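Local structure of ThiJ/PfpI domain protein (Brachyspira murdochii, 4HCJ) at residues 22-27 and 54-59; 11-16 and 39-44. The protein is of unknown precise function but belongs to the DJ-1/PfpI family, is probably a hydrolase and binds magnesium. All coordinates share one frame; numbering follows the deposited sequence. Where two conformers were deposited one is given.

Contact 1. Residues 22-27 and 54-59. With FMT (formic acid), chain F.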
loop_
_atom_site.group_PDB
_atom_site.type_symbol
_atom_site.label_atom_id
_atom_site.label_comp_id
_atom_site.label_asym_id
_atom_site.label_seq_id
_atom_site.Cartn_x
_atom_site.Cartn_y
_atom_site.Cartn_z
ATOM N N GLU A 22 -6.715 -7.258 8.230
ATOM C CA GLU A 22 -5.525 -8.094 8.320
ATOM C C GLU A 22 -4.355 -7.448 7.601
ATOM O O GLU A 22 -3.207 -7.522 8.033
ATOM C CB GLU A 22 -5.777 -9.458 7.679
ATOM C CG GLU A 22 -6.942 -10.233 8.254
ATOM C CD GLU A 22 -8.235 -10.053 7.465
ATOM O OE1 GLU A 22 -8.516 -8.928 6.981
ATOM O OE2 GLU A 22 -8.981 -11.053 7.316
ATOM N N GLU A 23 -4.653 -6.828 6.467
ATOM C CA GLU A 23 -3.602 -6.220 5.652
ATOM C C GLU A 23 -2.882 -5.137 6.428
ATOM O O GLU A 23 -1.650 -5.032 6.355
ATOM C CB GLU A 23 -4.186 -5.649 4.357
ATOM C CG GLU A 23 -4.753 -6.705 3.413
ATOM C CD GLU A 23 -5.457 -6.126 2.201
ATOM O OE1 GLU A 23 -5.478 -4.893 2.060
ATOM O OE2 GLU A 23 -5.992 -6.918 1.383
ATOM N N TYR A 24 -3.645 -4.336 7.178
ATOM C CA TYR A 24 -3.072 -3.297 8.008
ATOM C C TYR A 24 -2.419 -3.865 9.276
ATOM O O TYR A 24 -1.220 -3.662 9.504
ATOM C CB TYR A 24 -4.138 -2.245 8.377
ATOM C CG TYR A 24 -3.623 -1.233 9.384
ATOM C CD1 TYR A 24 -2.670 -0.273 9.031
ATOM C CD2 TYR A 24 -4.080 -1.251 10.696
ATOM C CE1 TYR A 24 -2.193 0.630 9.956
ATOM C CE2 TYR A 24 -3.612 -0.340 11.627
ATOM C CZ TYR A 24 -2.669 0.599 11.252
ATOM O OH TYR A 24 -2.220 1.501 12.187
ATOM N N PHE A 25 -3.193 -4.538 10.121
ATOM C CA PHE A 25 -2.681 -4.924 11.436
ATOM C C PHE A 25 -1.541 -5.942 11.360
ATOM O O PHE A 25 -0.573 -5.844 12.122
ATOM C CB PHE A 25 -3.811 -5.429 12.345
ATOM C CG PHE A 25 -4.794 -4.354 12.734
ATOM C CD1 PHE A 25 -4.443 -3.347 13.632
ATOM C CD2 PHE A 25 -6.075 -4.349 12.187
ATOM C CE1 PHE A 25 -5.358 -2.350 13.971
ATOM C CE2 PHE A 25 -6.995 -3.356 12.527
ATOM C CZ PHE A 25 -6.632 -2.359 13.415
ATOM N N GLU A 26 -1.644 -6.917 10.461
ATOM C CA GLU A 26 -0.598 -7.931 10.376
ATOM C C GLU A 26 0.685 -7.369 9.779
ATOM O O GLU A 26 1.782 -7.716 10.212
ATOM C CB GLU A 26 -1.075 -9.159 9.600
ATOM C CG GLU A 26 -2.232 -9.870 10.285
ATOM C CD GLU A 26 -2.740 -11.084 9.516
ATOM O OE1 GLU A 26 -2.111 -11.463 8.507
ATOM O OE2 GLU A 26 -3.763 -11.671 9.920
ATOM N N SER A 27 0.566 -6.477 8.808
ATOM C CA SER A 27 1.769 -5.870 8.254
ATOM C C SER A 27 2.410 -4.921 9.255
ATOM O O SER A 27 3.640 -4.886 9.370
ATOM C CB SER A 27 1.516 -5.181 6.907
ATOM O OG SER A 27 0.700 -4.023 7.011
ATOM N N GLY A 54 -11.719 -3.543 13.622
ATOM C CA GLY A 54 -10.500 -3.069 14.265
ATOM C C GLY A 54 -10.233 -1.589 14.044
ATOM O O GLY A 54 -10.294 -1.093 12.922
HETATM N N MSE A 55 -9.882 -0.881 15.106
HETATM C CA MSE A 55 -9.698 0.560 15.026
HETATM C C MSE A 55 -8.234 0.956 15.046
HETATM O O MSE A 55 -7.381 0.257 15.611
HETATM C CB MSE A 55 -10.461 1.255 16.152
HETATM C CG MSE A 55 -11.961 1.334 15.868
HETATM SE SE MSE A 55 -13.004 1.986 17.347
HETATM C CE MSE A 55 -12.802 0.407 18.448
ATOM N N THR A 56 -7.956 2.097 14.428
ATOM C CA THR A 56 -6.643 2.689 14.529
ATOM C C THR A 56 -6.774 4.176 14.237
ATOM O O THR A 56 -7.712 4.610 13.576
ATOM C CB THR A 56 -5.628 1.999 13.566
ATOM O OG1 THR A 56 -4.308 2.341 13.976
ATOM C CG2 THR A 56 -5.853 2.423 12.109
ATOM N N ASN A 57 -5.878 5.006 14.741
ATOM C CA ASN A 57 -6.013 6.418 14.400
ATOM C C ASN A 57 -5.247 6.794 13.132
ATOM O O ASN A 57 -4.198 6.243 12.815
ATOM C CB ASN A 57 -5.676 7.353 15.574
ATOM C CG ASN A 57 -6.754 7.352 16.682
ATOM O OD1 ASN A 57 -7.917 6.977 16.477
ATOM N ND2 ASN A 57 -6.361 7.801 17.863
ATOM N N ILE A 58 -5.827 7.736 12.414
ATOM C CA ILE A 58 -5.281 8.317 11.203
ATOM C C ILE A 58 -4.412 9.495 11.618
ATOM O O ILE A 58 -4.895 10.444 12.250
ATOM C CB ILE A 58 -6.386 8.781 10.250
ATOM C CG1 ILE A 58 -7.262 7.606 9.824
ATOM C CG2 ILE A 58 -5.780 9.496 9.060
ATOM C CD1 ILE A 58 -8.686 8.008 9.452
ATOM N N ASP A 59 -3.131 9.437 11.263
ATOM C CA ASP A 59 -2.157 10.455 11.628
ATOM C C ASP A 59 -2.162 11.681 10.723
ATOM O O ASP A 59 -1.866 12.793 11.190
ATOM C CB ASP A 59 -0.752 9.853 11.619
ATOM C CG ASP A 59 -0.635 8.664 12.536
ATOM O OD1 ASP A 59 -0.649 8.882 13.761
ATOM O OD2 ASP A 59 -0.558 7.521 12.048
HETATM C C FMT F . -1.641 5.059 13.239
HETATM O O1 FMT F . -0.392 5.101 13.207
HETATM O O2 FMT F . -2.394 4.741 14.190
#
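Gly54 gives the edge of the Phe25 ring its first place to rest: CZ of Phe25 lies 3.7 Å from Gly54 C, and with no CB on the glycine the ring can settle close beside the backbone. A hydrogen bond from Gly54 N to Asp21 OD1 gives this turn a second tie to the start of the same helix. At Met55, a selenomethionine, the side chain points away and the backbone does the work, its O meeting Phe25 CZ near the ring plane at 3.5 Å. One face of that ring is taken by its helix neighbour, with Tyr24 CD2 poised 3.5 Å above the plane of the Phe25 ring and over its centre. Thr56 brings the polar part. Its OG1 and the OH of Tyr24 share a hydrogen bond of 2.9 Å in which either may be the donor, while CG2 packs 3.6 Å from Tyr24 CE2. Tyr24 can make this reach because its chi1 of 173° turns CG opposite the backbone N, sending the ring off the helix toward the strand. Beyond Thr56, a formic acid molecule, probably from the crystallisation liquor, sits with O2 2.7 Å from Asn57 O. Farther along, Asp59 OD2 comes 2.7 Å from O1 of the same molecule; approaches this short between oxygens suggest an acid proton. Asp59 OD2 also accepts a bond from Val40 N. The case illustrates how a helix can meet the outer part of an alpha-beta-alpha sandwich nearly at right angles (83°): Phe25 packs its edge against the backbone at Gly54 and Met55, and the bond to Thr56 helps set where Tyr24 ends. Lys28 NZ also bonds to Tyr24 OH, so the phenol end is held from its own helix and from the strand.

Contact 2. Residues 11-16 and 39-44; sequences LYVMSG and KVSSTF
Ser41 meets Tyr12 through two bonds to one oxygen: its backbone N and its OG both donate to Tyr12 O, at 2.8 Å and 2.9 Å. The second is possible because a chi1 of 69° tucks OG between the backbone N and the carbonyl carbon, turning it back onto the neighbouring strand. Around this hydroxyl the apolar tips close in, Leu11 CD1 at 3.7 Å and Val13 CG2 at 3.4 Å from Ser41 OG, on the face of the sheet that these residues share. Replacing Ser41 by an alanine would probably leave Tyr12 O with the backbone bond alone and a small gap beside the Leu11 and Val13 methyls. Lys39 contributes mainly through its backbone: its O receives Tyr12 N almost straight on (176° at the hydrogen), while its long side chain leads off toward solvent and touches Asp59. Met14, a selenomethionine, works on the opposite face. Its extended chain runs across Val40 at about a right angle, and CE ends 4.0 Å from Val40 CG1, under Tyr24 of helix 21-33. The backbone N of Met14 reaches Ser41 O in a longer bond of 3.3 Å, and where the strands run out Ser42 OG takes over, donating to Met14 O at 2.8 Å in the carbonyl plane. A water then joins Gly16 N to Thr43 OG1. In these neighbouring parallel strands of a beta-alpha-beta unit, serine hydroxyls add to the backbone pairing, Ser41 within it and Ser42 just past it. Tyr12 O, buried here, is gripped twice, and Met14 O still finds a donor after the backbone bonds between 11-16 and 39-44 have ended, so the two segments remain tied beyond their last paired residues.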
loop_
_atom_site.group_PDB
_atom_site.type_symbol
_atom_site.label_atom_id
_atom_site.label_comp_id
_atom_site.label_asym_id
_atom_site.label_seq_id
_atom_site.Cartn_x
_atom_site.Cartn_y
_atom_site.Cartn_z
ATOM N N LEU A 11 4.588 4.776 5.400
ATOM C CA LEU A 11 3.272 5.398 5.317
ATOM C C LEU A 11 2.230 4.426 4.787
ATOM O O LEU A 11 2.461 3.811 3.735
ATOM C CB LEU A 11 3.320 6.577 4.354
ATOM C CG LEU A 11 1.986 7.282 4.099
ATOM C CD1 LEU A 11 1.493 7.999 5.365
ATOM C CD2 LEU A 11 2.106 8.239 2.937
ATOM N N TYR A 12 1.092 4.304 5.465
ATOM C CA TYR A 12 -0.072 3.652 4.899
ATOM C C TYR A 12 -0.997 4.672 4.237
ATOM O O TYR A 12 -1.169 5.792 4.737
ATOM C CB TYR A 12 -0.860 2.937 5.978
ATOM C CG TYR A 12 -0.229 1.713 6.580
ATOM C CD1 TYR A 12 -0.281 0.492 5.917
ATOM C CD2 TYR A 12 0.403 1.762 7.821
ATOM C CE1 TYR A 12 0.256 -0.652 6.460
ATOM C CE2 TYR A 12 0.937 0.611 8.387
ATOM C CZ TYR A 12 0.862 -0.589 7.705
ATOM O OH TYR A 12 1.377 -1.715 8.306
ATOM N N VAL A 13 -1.618 4.258 3.142
ATOM C CA VAL A 13 -2.745 4.954 2.531
ATOM C C VAL A 13 -3.920 3.992 2.568
ATOM O O VAL A 13 -3.818 2.877 2.041
ATOM C CB VAL A 13 -2.424 5.341 1.064
ATOM C CG1 VAL A 13 -3.676 5.775 0.314
ATOM C CG2 VAL A 13 -1.345 6.424 1.027
HETATM N N MSE A 14 -5.030 4.387 3.196
HETATM C CA MSE A 14 -6.165 3.480 3.294
HETATM C C MSE A 14 -7.435 4.245 3.568
HETATM O O MSE A 14 -7.415 5.420 3.965
HETATM C CB MSE A 14 -5.920 2.390 4.351
HETATM C CG MSE A 14 -5.951 2.870 5.788
HETATM SE SE MSE A 14 -4.933 1.566 6.842
HETATM C CE MSE A 14 -5.703 1.893 8.573
ATOM N N SER A 15 -8.559 3.585 3.324
ATOM C CA SER A 15 -9.866 4.157 3.604
ATOM C C SER A 15 -10.118 4.207 5.110
ATOM O O SER A 15 -9.791 3.266 5.844
ATOM C CB SER A 15 -10.959 3.355 2.886
ATOM O OG SER A 15 -10.970 1.997 3.295
ATOM N N GLY A 16 -10.736 5.298 5.552
ATOM C CA GLY A 16 -11.027 5.499 6.960
ATOM C C GLY A 16 -12.072 4.544 7.494
ATOM O O GLY A 16 -12.129 4.292 8.692
ATOM N N LYS A 39 2.852 5.284 9.965
ATOM C CA LYS A 39 1.808 6.284 10.085
ATOM C C LYS A 39 0.701 5.910 9.120
ATOM O O LYS A 39 0.944 5.234 8.114
ATOM C CB LYS A 39 2.337 7.681 9.741
ATOM C CG LYS A 39 3.471 8.159 10.638
ATOM C CD LYS A 39 2.976 8.491 12.026
ATOM C CE LYS A 39 4.106 9.065 12.876
ATOM N NZ LYS A 39 4.837 10.120 12.128
ATOM N N VAL A 40 -0.507 6.370 9.423
ATOM C CA VAL A 40 -1.662 6.182 8.546
ATOM C C VAL A 40 -2.081 7.523 7.968
ATOM O O VAL A 40 -2.278 8.495 8.715
ATOM C CB VAL A 40 -2.850 5.556 9.312
ATOM C CG1 VAL A 40 -4.113 5.564 8.473
ATOM C CG2 VAL A 40 -2.518 4.149 9.764
ATOM N N SER A 41 -2.250 7.553 6.648
ATOM C CA SER A 41 -2.911 8.664 5.967
ATOM C C SER A 41 -4.259 8.232 5.414
ATOM O O SER A 41 -4.436 7.094 4.952
ATOM C CB SER A 41 -2.047 9.298 4.874
ATOM O OG SER A 41 -1.848 8.457 3.748
ATOM N N SER A 42 -5.209 9.157 5.464
ATOM C CA SER A 42 -6.550 8.912 4.963
ATOM C C SER A 42 -7.216 10.252 4.692
ATOM O O SER A 42 -6.559 11.281 4.534
ATOM C CB SER A 42 -7.352 8.033 5.935
ATOM O OG SER A 42 -8.548 7.555 5.343
ATOM N N THR A 43 -8.547 10.243 4.645
ATOM C CA THR A 43 -9.300 11.404 4.213
ATOM C C THR A 43 -9.700 12.338 5.349
ATOM O O THR A 43 -10.209 13.425 5.082
ATOM C CB THR A 43 -10.559 10.967 3.457
ATOM O OG1 THR A 43 -11.277 10.031 4.267
ATOM C CG2 THR A 43 -10.222 10.319 2.114
ATOM N N PHE A 44 -9.476 11.934 6.592
ATOM C CA PHE A 44 -9.774 12.779 7.748
ATOM C C PHE A 44 -8.828 12.401 8.873
ATOM O O PHE A 44 -8.302 11.291 8.878
ATOM C CB PHE A 44 -11.241 12.641 8.193
ATOM C CG PHE A 44 -11.595 11.278 8.756
ATOM C CD1 PHE A 44 -11.566 11.040 10.127
ATOM C CD2 PHE A 44 -11.951 10.235 7.911
ATOM C CE1 PHE A 44 -11.892 9.784 10.634
ATOM C CE2 PHE A 44 -12.274 8.982 8.407
ATOM C CZ PHE A 44 -12.248 8.758 9.771
HETATM O O HOH W 1 -11.444 7.276 3.553
#

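Followed from the N terminus, the chain passes through strand 9-13, helix 21-33, strand 37-42 and then, after strand 46-50, strand 55-61, and the segments alternate in that order: 11-16 opens contact 2, 22-27 opens contact 1, 39-44 closes contact 2 and 54-59 closes contact 1. The two loops therefore cross, neither nested in the other. Contact 2 closes the beta-alpha-beta unit by pairing its two strands; contact 1 then ties that unit's helix to the next strand out in the same sheet. The two meet directly, since Ser27 OG lies 2.7 Å from Tyr12 OH and Asp59 N lies 2.8 Å from Val40 O, both probable hydrogen bonds.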